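Local coordinates for extracellular solute-binding protein family 1 (Alicyclobacillus acidocaldarius subsp. acidocaldarius, PDB 4OVJ) that probably binds a solute outside the cell membrane and hands it to an ABC importer, as other family 1 extracellular solute-binding proteins do, at residues Trp177-Trp191 against Tyr217-Pro231. Sequence-based numbering, arbitrary orientation.
Sequences WAENDDESWQTFGYW and YLNYWANLRKEGVVP. With SO4 (sulfate ion), chain B.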
ATOM      1  N   TRP A 177      26.601  -0.973  -5.622  1.00 11.03           N
ATOM      2  CA  TRP A 177      25.765  -0.623  -4.476  1.00  9.39           C
ATOM      3  C   TRP A 177      24.894  -1.815  -4.156  1.00  9.37           C
ATOM      4  O   TRP A 177      24.334  -2.421  -5.061  1.00  9.44           O
ATOM      5  CB  TRP A 177      24.930   0.616  -4.750  1.00  9.48           C
ATOM      6  CG  TRP A 177      25.775   1.816  -5.013  1.00  9.62           C
ATOM      7  CD1 TRP A 177      26.786   2.281  -4.233  1.00 10.31           C
ATOM      8  CD2 TRP A 177      25.680   2.717  -6.127  1.00 10.14           C
ATOM      9  NE1 TRP A 177      27.341   3.409  -4.791  1.00 11.48           N
ATOM     10  CE2 TRP A 177      26.687   3.693  -5.958  1.00 11.23           C
ATOM     11  CE3 TRP A 177      24.854   2.791  -7.250  1.00 11.29           C
ATOM     12  CZ2 TRP A 177      26.884   4.733  -6.872  1.00 13.22           C
ATOM     13  CZ3 TRP A 177      25.054   3.828  -8.164  1.00 12.21           C
ATOM     14  CH2 TRP A 177      26.058   4.776  -7.967  1.00 13.01           C
ATOM     15  N   ALA A 178      24.802  -2.164  -2.875  1.00  8.33           N
ATOM     16  CA  ALA A 178      24.030  -3.332  -2.475  1.00  8.88           C
ATOM     17  C   ALA A 178      22.529  -3.027  -2.416  1.00  8.93           C
ATOM     18  O   ALA A 178      21.715  -3.914  -2.629  1.00  8.94           O
ATOM     19  CB  ALA A 178      24.512  -3.876  -1.138  1.00  9.08           C
ATOM     20  N   GLU A 179      22.189  -1.777  -2.107  1.00  8.17           N
ATOM     21  CA  GLU A 179      20.801  -1.313  -2.112  1.00  7.79           C
ATOM     22  C   GLU A 179      20.765   0.154  -2.471  1.00  7.11           C
ATOM     23  O   GLU A 179      21.746   0.855  -2.301  1.00  7.41           O
ATOM     24  CB  GLU A 179      20.166  -1.508  -0.722  1.00  8.83           C
ATOM     25  CG  GLU A 179      18.659  -1.227  -0.650  1.00 10.40           C
ATOM     26  CD  GLU A 179      18.096  -1.295   0.765  1.00 11.94           C
ATOM     27  OE1 GLU A 179      18.693  -1.972   1.604  1.00 13.13           O
ATOM     28  OE2 GLU A 179      17.034  -0.688   1.042  1.00 13.55           O
ATOM     29  N   ASN A 180      19.617   0.608  -2.953  1.00  6.93           N
ATOM     30  CA  ASN A 180      19.346   2.032  -3.095  1.00  6.76           C
ATOM     31  C   ASN A 180      19.309   2.685  -1.719  1.00  7.37           C
ATOM     32  O   ASN A 180      19.110   2.016  -0.701  1.00  8.10           O
ATOM     33  CB  ASN A 180      18.000   2.244  -3.767  1.00  7.10           C
ATOM     34  CG  ASN A 180      17.981   1.868  -5.235  1.00  7.99           C
ATOM     35  OD1 ASN A 180      18.913   1.266  -5.796  1.00  9.15           O
ATOM     36  ND2 ASN A 180      16.878   2.204  -5.872  1.00  9.24           N
ATOM     37  N   ASP A 181      19.474   4.001  -1.683  1.00  7.84           N
ATOM     38  CA  ASP A 181      19.300   4.749  -0.448  1.00  8.33           C
ATOM     39  C   ASP A 181      17.802   5.012  -0.347  1.00  9.96           C
ATOM     40  O   ASP A 181      17.286   5.958  -0.938  1.00 12.27           O
ATOM     41  CB  ASP A 181      20.122   6.038  -0.492  1.00  8.41           C
ATOM     42  CG  ASP A 181      20.065   6.822   0.803  1.00  9.82           C
ATOM     43  OD1 ASP A 181      19.143   6.550   1.621  1.00 10.73           O
ATOM     44  OD2 ASP A 181      20.939   7.716   0.994  1.00 10.29           O
ATOM     45  N   ASP A 182      17.110   4.147   0.397  1.00 11.01           N
ATOM     46  CA  ASP A 182      15.651   4.081   0.367  1.00 10.75           C
ATOM     47  C   ASP A 182      15.022   4.902   1.485  1.00 11.36           C
ATOM     48  O   ASP A 182      14.197   4.421   2.270  1.00 15.17           O
ATOM     49  CB  ASP A 182      15.207   2.619   0.392  1.00 11.10           C
ATOM     50  CG  ASP A 182      15.494   1.924  -0.910  1.00 11.70           C
ATOM     51  OD1 ASP A 182      15.148   2.500  -1.956  1.00 13.79           O
ATOM     52  OD2 ASP A 182      16.064   0.806  -0.911  1.00 11.36           O
ATOM     53  N   GLU A 183      15.431   6.159   1.537  1.00  9.49           N
ATOM     54  CA  GLU A 183      14.870   7.116   2.469  1.00  9.24           C
ATOM     55  C   GLU A 183      13.753   7.917   1.816  1.00  9.61           C
ATOM     56  O   GLU A 183      13.937   8.558   0.783  1.00 11.55           O
ATOM     57  CB  GLU A 183      15.931   8.061   2.991  1.00  9.39           C
ATOM     58  CG  GLU A 183      16.930   7.391   3.923  1.00  9.79           C
ATOM     59  CD  GLU A 183      18.106   8.298   4.227  1.00 10.29           C
ATOM     60  OE1 GLU A 183      19.082   8.288   3.441  1.00  9.71           O
ATOM     61  OE2 GLU A 183      18.052   9.020   5.248  1.00 11.35           O
ATOM     62  N   SER A 184      12.613   7.893   2.470  1.00  9.66           N
ATOM     63  CA  SER A 184      11.434   8.621   2.046  1.00  9.71           C
ATOM     64  C   SER A 184      10.561   8.766   3.268  1.00  8.99           C
ATOM     65  O   SER A 184      10.742   8.061   4.273  1.00  8.48           O
ATOM     66  CB  SER A 184      10.670   7.855   0.963  1.00 11.23           C
ATOM     67  OG  SER A 184      10.064   6.672   1.484  1.00 12.56           O
ATOM     68  N   TRP A 185       9.592   9.652   3.169  1.00  8.85           N
ATOM     69  CA  TRP A 185       8.657   9.873   4.266  1.00  8.58           C
ATOM     70  C   TRP A 185       7.958   8.578   4.659  1.00  8.90           C
ATOM     71  O   TRP A 185       7.828   8.276   5.853  1.00  8.61           O
ATOM     72  CB  TRP A 185       7.665  10.921   3.819  1.00  9.58           C
ATOM     73  CG  TRP A 185       6.632  11.415   4.775  1.00  9.65           C
ATOM     74  CD1 TRP A 185       5.309  11.536   4.510  1.00 11.23           C
ATOM     75  CD2 TRP A 185       6.826  11.961   6.089  1.00 10.24           C
ATOM     76  NE1 TRP A 185       4.659  12.088   5.570  1.00 13.49           N
ATOM     77  CE2 TRP A 185       5.560  12.368   6.557  1.00 12.18           C
ATOM     78  CE3 TRP A 185       7.932  12.126   6.921  1.00 10.79           C
ATOM     79  CZ2 TRP A 185       5.366  12.927   7.833  1.00 12.40           C
ATOM     80  CZ3 TRP A 185       7.750  12.699   8.172  1.00 11.97           C
ATOM     81  CH2 TRP A 185       6.475  13.095   8.615  1.00 11.85           C
ATOM     82  N   GLN A 186       7.539   7.781   3.677  1.00  9.00           N
ATOM     83  CA  GLN A 186       6.825   6.564   4.026  1.00  9.46           C
ATOM     84  C   GLN A 186       7.750   5.445   4.531  1.00  9.20           C
ATOM     85  O   GLN A 186       7.343   4.667   5.399  1.00  9.02           O
ATOM     86  CB  GLN A 186       5.900   6.115   2.889  1.00 11.07           C
ATOM     87  CG  GLN A 186       4.770   7.110   2.575  1.00 12.99           C
ATOM     88  CD  GLN A 186       3.851   7.402   3.755  1.00 14.27           C
ATOM     89  OE1 GLN A 186       3.670   6.570   4.642  1.00 15.50           O
ATOM     90  NE2 GLN A 186       3.264   8.594   3.770  1.00 17.45           N
ATOM     91  N   THR A 187       8.997   5.344   4.065  1.00  8.30           N
ATOM     92  CA  THR A 187       9.877   4.357   4.719  1.00  8.78           C
ATOM     93  C   THR A 187      10.253   4.817   6.126  1.00  8.11           C
ATOM     94  O   THR A 187      10.446   3.991   7.016  1.00  7.96           O
ATOM     95  CB  THR A 187      11.151   3.979   3.948  1.00  9.15           C
ATOM     96  OG1 THR A 187      12.030   5.101   3.835  1.00  9.76           O
ATOM     97  CG2 THR A 187      10.819   3.410   2.586  1.00 10.48           C
ATOM     98  N   PHE A 188      10.367   6.127   6.334  1.00  6.97           N
ATOM     99  CA  PHE A 188      10.512   6.616   7.686  1.00  6.67           C
ATOM    100  C   PHE A 188       9.281   6.248   8.546  1.00  6.62           C
ATOM    101  O   PHE A 188       9.416   5.901   9.719  1.00  7.01           O
ATOM    102  CB  PHE A 188      10.783   8.121   7.760  1.00  6.57           C
ATOM    103  CG  PHE A 188      10.879   8.600   9.169  1.00  6.90           C
ATOM    104  CD1 PHE A 188      11.851   8.089  10.011  1.00  7.05           C
ATOM    105  CD2 PHE A 188       9.947   9.482   9.685  1.00  7.73           C
ATOM    106  CE1 PHE A 188      11.899   8.446  11.341  1.00  8.09           C
ATOM    107  CE2 PHE A 188      10.004   9.860  11.013  1.00  8.15           C
ATOM    108  CZ  PHE A 188      10.978   9.343  11.845  1.00  8.12           C
ATOM    109  N   GLY A 189       8.087   6.308   7.959  1.00  6.30           N
ATOM    110  CA  GLY A 189       6.879   5.891   8.653  1.00  6.79           C
ATOM    111  C   GLY A 189       6.974   4.481   9.220  1.00  6.73           C
ATOM    112  O   GLY A 189       6.562   4.225  10.339  1.00  7.67           O
ATOM    113  N   TYR A 190       7.546   3.586   8.429  1.00  6.47           N
ATOM    114  CA  TYR A 190       7.811   2.208   8.830  1.00  6.87           C
ATOM    115  C   TYR A 190       8.757   2.147  10.037  1.00  6.19           C
ATOM    116  O   TYR A 190       8.448   1.514  11.040  1.00  6.42           O
ATOM    117  CB  TYR A 190       8.367   1.441   7.626  1.00  6.67           C
ATOM    118  CG  TYR A 190       8.774   0.019   7.892  1.00  7.13           C
ATOM    119  CD1 TYR A 190       7.837  -1.002   7.954  1.00  7.48           C
ATOM    120  CD2 TYR A 190      10.112  -0.307   8.069  1.00  7.77           C
ATOM    121  CE1 TYR A 190       8.234  -2.309   8.200  1.00  7.76           C
ATOM    122  CE2 TYR A 190      10.511  -1.603   8.317  1.00  8.14           C
ATOM    123  CZ  TYR A 190       9.570  -2.599   8.370  1.00  7.12           C
ATOM    124  OH  TYR A 190       9.964  -3.881   8.621  1.00  7.53           O
ATOM    125  N   TRP A 191       9.871   2.860   9.959  1.00  6.16           N
ATOM    126  CA  TRP A 191      10.816   3.000  11.070  1.00  6.79           C
ATOM    127  C   TRP A 191      10.174   3.581  12.323  1.00  6.66           C
ATOM    128  O   TRP A 191      10.370   3.065  13.420  1.00  6.37           O
ATOM    129  CB  TRP A 191      11.987   3.884  10.611  1.00  7.01           C
ATOM    130  CG  TRP A 191      13.095   4.092  11.606  1.00  7.69           C
ATOM    131  CD1 TRP A 191      13.123   4.999  12.613  1.00  7.71           C
ATOM    132  CD2 TRP A 191      14.354   3.413  11.640  1.00  7.99           C
ATOM    133  NE1 TRP A 191      14.317   4.922  13.287  1.00  7.96           N
ATOM    134  CE2 TRP A 191      15.095   3.961  12.705  1.00  7.73           C
ATOM    135  CE3 TRP A 191      14.940   2.414  10.851  1.00  9.11           C
ATOM    136  CZ2 TRP A 191      16.388   3.532  13.019  1.00  8.48           C
ATOM    137  CZ3 TRP A 191      16.232   1.976  11.173  1.00 10.33           C
ATOM    138  CH2 TRP A 191      16.929   2.533  12.245  1.00  9.73           C
ATOM    139  N   TYR A 217      17.210   6.959  12.255  1.00  8.02           N
ATOM    140  CA  TYR A 217      16.931   6.545  10.872  1.00  7.47           C
ATOM    141  C   TYR A 217      17.916   7.193   9.917  1.00  7.49           C
ATOM    142  O   TYR A 217      18.543   6.529   9.079  1.00  7.32           O
ATOM    143  CB  TYR A 217      15.511   6.958  10.534  1.00  7.39           C
ATOM    144  CG  TYR A 217      15.054   6.861   9.103  1.00  7.88           C
ATOM    145  CD1 TYR A 217      14.504   5.698   8.603  1.00  8.11           C
ATOM    146  CD2 TYR A 217      15.073   7.969   8.284  1.00  8.39           C
ATOM    147  CE1 TYR A 217      14.021   5.622   7.309  1.00  8.46           C
ATOM    148  CE2 TYR A 217      14.596   7.912   6.993  1.00  8.96           C
ATOM    149  CZ  TYR A 217      14.064   6.731   6.513  1.00  8.23           C
ATOM    150  OH  TYR A 217      13.560   6.688   5.246  1.00 10.09           O
ATOM    151  N   LEU A 218      18.076   8.497  10.042  1.00  7.58           N
ATOM    152  CA  LEU A 218      18.998   9.207   9.159  1.00  8.52           C
ATOM    153  C   LEU A 218      20.436   8.694   9.305  1.00  7.97           C
ATOM    154  O   LEU A 218      21.150   8.550   8.313  1.00  8.40           O
ATOM    155  CB  LEU A 218      18.936  10.704   9.417  1.00  9.27           C
ATOM    156  CG  LEU A 218      17.615  11.399   9.087  1.00 10.90           C
ATOM    157  CD1 LEU A 218      17.696  12.822   9.602  1.00 12.23           C
ATOM    158  CD2 LEU A 218      17.281  11.369   7.606  1.00 12.48           C
ATOM    159  N   ASN A 219      20.851   8.418  10.541  1.00  7.89           N
ATOM    160  CA  ASN A 219      22.197   7.901  10.804  1.00  8.91           C
ATOM    161  C   ASN A 219      22.421   6.533  10.235  1.00  8.38           C
ATOM    162  O   ASN A 219      23.529   6.229   9.781  1.00  9.45           O
ATOM    163  CB  ASN A 219      22.492   7.871  12.296  1.00  9.14           C
ATOM    164  CG  ASN A 219      22.964   9.213  12.816  1.00 11.52           C
ATOM    165  OD1 ASN A 219      23.540  10.000  12.070  1.00 14.65           O
ATOM    166  ND2 ASN A 219      22.736   9.472  14.099  1.00 12.21           N
ATOM    167  N   TYR A 220      21.379   5.703  10.259  1.00  8.21           N
ATOM    168  CA  TYR A 220      21.469   4.366   9.696  1.00  8.45           C
ATOM    169  C   TYR A 220      21.870   4.444   8.236  1.00  7.88           C
ATOM    170  O   TYR A 220      22.838   3.815   7.819  1.00  8.06           O
ATOM    171  CB  TYR A 220      20.138   3.632   9.831  1.00  8.59           C
ATOM    172  CG  TYR A 220      20.139   2.252   9.219  1.00  8.58           C
ATOM    173  CD1 TYR A 220      20.680   1.180   9.907  1.00  8.18           C
ATOM    174  CD2 TYR A 220      19.613   2.026   7.946  1.00  8.51           C
ATOM    175  CE1 TYR A 220      20.699  -0.080   9.355  1.00  9.01           C
ATOM    176  CE2 TYR A 220      19.615   0.756   7.393  1.00  8.61           C
ATOM    177  CZ  TYR A 220      20.160  -0.295   8.106  1.00  8.03           C
ATOM    178  OH  TYR A 220      20.172  -1.561   7.574  1.00  8.13           O
ATOM    179  N   TRP A 221      21.149   5.253   7.470  1.00  8.09           N
ATOM    180  CA  TRP A 221      21.453   5.385   6.040  1.00  7.93           C
ATOM    181  C   TRP A 221      22.751   6.146   5.798  1.00  8.53           C
ATOM    182  O   TRP A 221      23.498   5.806   4.882  1.00  8.43           O
ATOM    183  CB  TRP A 221      20.292   6.034   5.289  1.00  8.67           C
ATOM    184  CG  TRP A 221      19.062   5.176   5.337  1.00  7.93           C
ATOM    185  CD1 TRP A 221      18.006   5.307   6.190  1.00  8.19           C
ATOM    186  CD2 TRP A 221      18.793   4.019   4.540  1.00  9.26           C
ATOM    187  NE1 TRP A 221      17.091   4.306   5.966  1.00  9.83           N
ATOM    188  CE2 TRP A 221      17.547   3.511   4.947  1.00  9.61           C
ATOM    189  CE3 TRP A 221      19.482   3.373   3.503  1.00  9.83           C
ATOM    190  CZ2 TRP A 221      16.972   2.386   4.364  1.00 10.52           C
ATOM    191  CZ3 TRP A 221      18.914   2.250   2.926  1.00 10.08           C
ATOM    192  CH2 TRP A 221      17.670   1.777   3.352  1.00 10.37           C
ATOM    193  N   ALA A 222      23.033   7.152   6.631  1.00  8.81           N
ATOM    194  CA  ALA A 222      24.288   7.896   6.496  1.00  9.69           C
ATOM    195  C   ALA A 222      25.499   6.975   6.652  1.00 10.33           C
ATOM    196  O   ALA A 222      26.475   7.109   5.916  1.00 10.62           O
ATOM    197  CB  ALA A 222      24.353   9.041   7.481  1.00 10.13           C
ATOM    198  N   ASN A 223      25.418   6.018   7.579  1.00  9.98           N
ATOM    199  CA  ASN A 223      26.515   5.069   7.759  1.00 11.41           C
ATOM    200  C   ASN A 223      26.695   4.189   6.519  1.00 11.96           C
ATOM    201  O   ASN A 223      27.824   3.942   6.088  1.00 14.66           O
ATOM    202  CB  ASN A 223      26.337   4.257   9.027  1.00 12.98           C
ATOM    203  CG  ASN A 223      26.635   5.061  10.288  1.00 15.86           C
ATOM    204  OD1 ASN A 223      27.345   6.069  10.263  1.00 20.69           O
ATOM    205  ND2 ASN A 223      26.098   4.613  11.395  1.00 21.05           N
ATOM    206  N   LEU A 224      25.595   3.767   5.912  1.00 11.23           N
ATOM    207  CA  LEU A 224      25.679   2.973   4.686  1.00 11.25           C
ATOM    208  C   LEU A 224      26.272   3.793   3.531  1.00 10.42           C
ATOM    209  O   LEU A 224      27.051   3.274   2.740  1.00 11.46           O
ATOM    210  CB  LEU A 224      24.310   2.421   4.298  1.00 12.02           C
ATOM    211  CG  LEU A 224      23.681   1.414   5.259  1.00 12.64           C
ATOM    212  CD1 LEU A 224      22.259   1.111   4.842  1.00 12.60           C
ATOM    213  CD2 LEU A 224      24.524   0.152   5.305  1.00 13.66           C
ATOM    214  N   ARG A 225      25.917   5.069   3.448  1.00  9.65           N
ATOM    215  CA  ARG A 225      26.501   5.946   2.421  1.00 10.12           C
ATOM    216  C   ARG A 225      28.013   6.091   2.612  1.00 11.51           C
ATOM    217  O   ARG A 225      28.772   5.994   1.651  1.00 13.71           O
ATOM    218  CB  ARG A 225      25.874   7.338   2.450  1.00 10.74           C
ATOM    219  CG  ARG A 225      24.524   7.415   1.787  1.00 10.19           C
ATOM    220  CD  ARG A 225      24.123   8.845   1.491  1.00 10.20           C
ATOM    221  NE  ARG A 225      24.032   9.658   2.688  1.00 10.00           N
ATOM    222  CZ  ARG A 225      23.003   9.681   3.532  1.00 10.38           C
ATOM    223  NH1 ARG A 225      21.943   8.909   3.353  1.00  9.97           N
ATOM    224  NH2 ARG A 225      23.048  10.485   4.583  1.00  9.56           N
ATOM    225  N   LYS A 226      28.420   6.345   3.855  1.00 13.09           N
ATOM    226  CA  LYS A 226      29.835   6.515   4.229  1.00 15.82           C
ATOM    227  C   LYS A 226      30.691   5.333   3.771  1.00 16.82           C
ATOM    228  O   LYS A 226      31.829   5.514   3.317  1.00 19.81           O
ATOM    229  CB  LYS A 226      29.952   6.695   5.754  1.00 19.00           C
ATOM    230  CG  LYS A 226      31.373   6.749   6.300  1.00 22.66           C
ATOM    231  CD  LYS A 226      31.415   7.254   7.741  1.00 25.60           C
ATOM    232  CE  LYS A 226      30.849   6.234   8.721  1.00 28.67           C
ATOM    233  NZ  LYS A 226      31.064   6.595  10.155  1.00 30.76           N
ATOM    234  N   GLU A 227      30.135   4.133   3.897  1.00 17.99           N
ATOM    235  CA  GLU A 227      30.816   2.894   3.526  1.00 20.21           C
ATOM    236  C   GLU A 227      30.685   2.557   2.032  1.00 18.50           C
ATOM    237  O   GLU A 227      31.249   1.559   1.581  1.00 19.23           O
ATOM    238  CB  GLU A 227      30.255   1.717   4.333  1.00 22.77           C
ATOM    239  CG  GLU A 227      30.091   1.957   5.833  1.00 28.32           C
ATOM    240  CD  GLU A 227      31.129   1.280   6.700  1.00 38.11           C
ATOM    241  OE1 GLU A 227      32.169   0.814   6.174  1.00 48.99           O
ATOM    242  OE2 GLU A 227      30.903   1.224   7.933  1.00 41.87           O
ATOM    243  N   GLY A 228      29.940   3.358   1.271  1.00 16.45           N
ATOM    244  CA  GLY A 228      29.798   3.146  -0.168  1.00 15.23           C
ATOM    245  C   GLY A 228      28.852   2.016  -0.543  1.00 13.63           C
ATOM    246  O   GLY A 228      28.843   1.547  -1.672  1.00 14.80           O
ATOM    247  N   VAL A 229      28.014   1.614   0.401  1.00 10.74           N
ATOM    248  CA  VAL A 229      27.150   0.461   0.241  1.00 10.41           C
ATOM    249  C   VAL A 229      25.811   0.825  -0.431  1.00  9.98           C
ATOM    250  O   VAL A 229      25.168  -0.021  -1.076  1.00  9.34           O
ATOM    251  CB  VAL A 229      26.942  -0.180   1.624  1.00 12.75           C
ATOM    252  CG1 VAL A 229      25.938  -1.279   1.555  1.00 14.32           C
ATOM    253  CG2 VAL A 229      28.281  -0.695   2.142  1.00 14.41           C
ATOM    254  N   VAL A 230      25.378   2.069  -0.252  1.00  9.24           N
ATOM    255  CA  VAL A 230      24.234   2.627  -0.994  1.00  8.17           C
ATOM    256  C   VAL A 230      24.748   3.854  -1.753  1.00  8.48           C
ATOM    257  O   VAL A 230      25.829   4.359  -1.450  1.00  9.03           O
ATOM    258  CB  VAL A 230      23.052   2.994  -0.057  1.00  8.50           C
ATOM    259  CG1 VAL A 230      22.641   1.784   0.791  1.00  8.38           C
ATOM    260  CG2 VAL A 230      23.405   4.175   0.822  1.00  9.53           C
ATOM    261  N   PRO A 231      23.995   4.321  -2.752  1.00  8.24           N
ATOM    262  CA  PRO A 231      24.536   5.384  -3.606  1.00  9.18           C
ATOM    263  C   PRO A 231      24.677   6.701  -2.869  1.00  9.47           C
ATOM    264  O   PRO A 231      23.997   6.927  -1.886  1.00  9.47           O
ATOM    265  CB  PRO A 231      23.500   5.508  -4.730  1.00  9.79           C
ATOM    266  CG  PRO A 231      22.668   4.273  -4.647  1.00  9.87           C
ATOM    267  CD  PRO A 231      22.663   3.899  -3.199  1.00  9.16           C
TER
HETATM  268  S   SO4 B 501       7.779   5.512  -1.076  0.50 21.07           S
HETATM  269  O1  SO4 B 501       8.250   6.911  -1.082  0.50 18.09           O
HETATM  270  O2  SO4 B 501       6.346   5.432  -0.691  0.50 17.34           O
HETATM  271  O3  SO4 B 501       7.905   4.955  -2.438  0.50 19.69           O
HETATM  272  O4  SO4 B 501       8.624   4.737  -0.145  0.50 16.14           O
HETATM  273  O   HOH W   1      22.020   8.759  -1.343  1.00  8.94           O
HETATM  274  O   HOH W   2      20.590   9.873   5.950  1.00  9.84           O
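Y217 reaches from helix 211-226 to the start of helix 185-194, where Y217 OH donates to T187 OG1 (2.6 Å). T187 OG1 donates to D182 O and accepts from S184 N; S184 OG accepts from T187 N, completing a capping box. F188 meets one face of the Y217 ring edge-on (planes at 65°), W221 NE1 lies over the opposite face, and the ring's own edge turns to the face of W191, Y217 CB lying 3.6 Å from the centroid of the W191 five-membered ring. E183 lays its CG over the W221 five-membered ring, 3.5 Å from the centroid. With CG beside the backbone N (chi1 -70°), its extended chain carries the carboxylate to R225. There R225 NH1 makes salt bridges to both acids, to D181 OD2 at 2.8 Å on its syn side and, through a weak bond, to E183 OE1; both carboxylates lie nearly coplanar with the guanidinium. D181 OD1 and E183 OE1 are 2.5 Å apart. Water 2 links E183 OE2, L218 O and R225 NH2; water 1 joins D181 OD2 to P231 O.

At the far end A178 N bonds V229 O (2.8 Å), and P231 CA sits over one face of the W177 indole, 3.6 Å from the five-membered centroid, with G228 O at the ring edge. Without the indole, as with an alanine at W177, P231 would lose the ring face its CA packs on, and the chain after the G228 Schellman turn is likely to be less firmly held. Behind this layer, W163 of helix 160-174 bonds E179, and L258 N bonds D182.

Aromatic and proline-indole packing flank an acidic centre in this lobe of the periplasmic-binding-protein fold, where one acid is probably protonated, so that a proton between the two as well as the arginine would let the carboxyl groups sit this close.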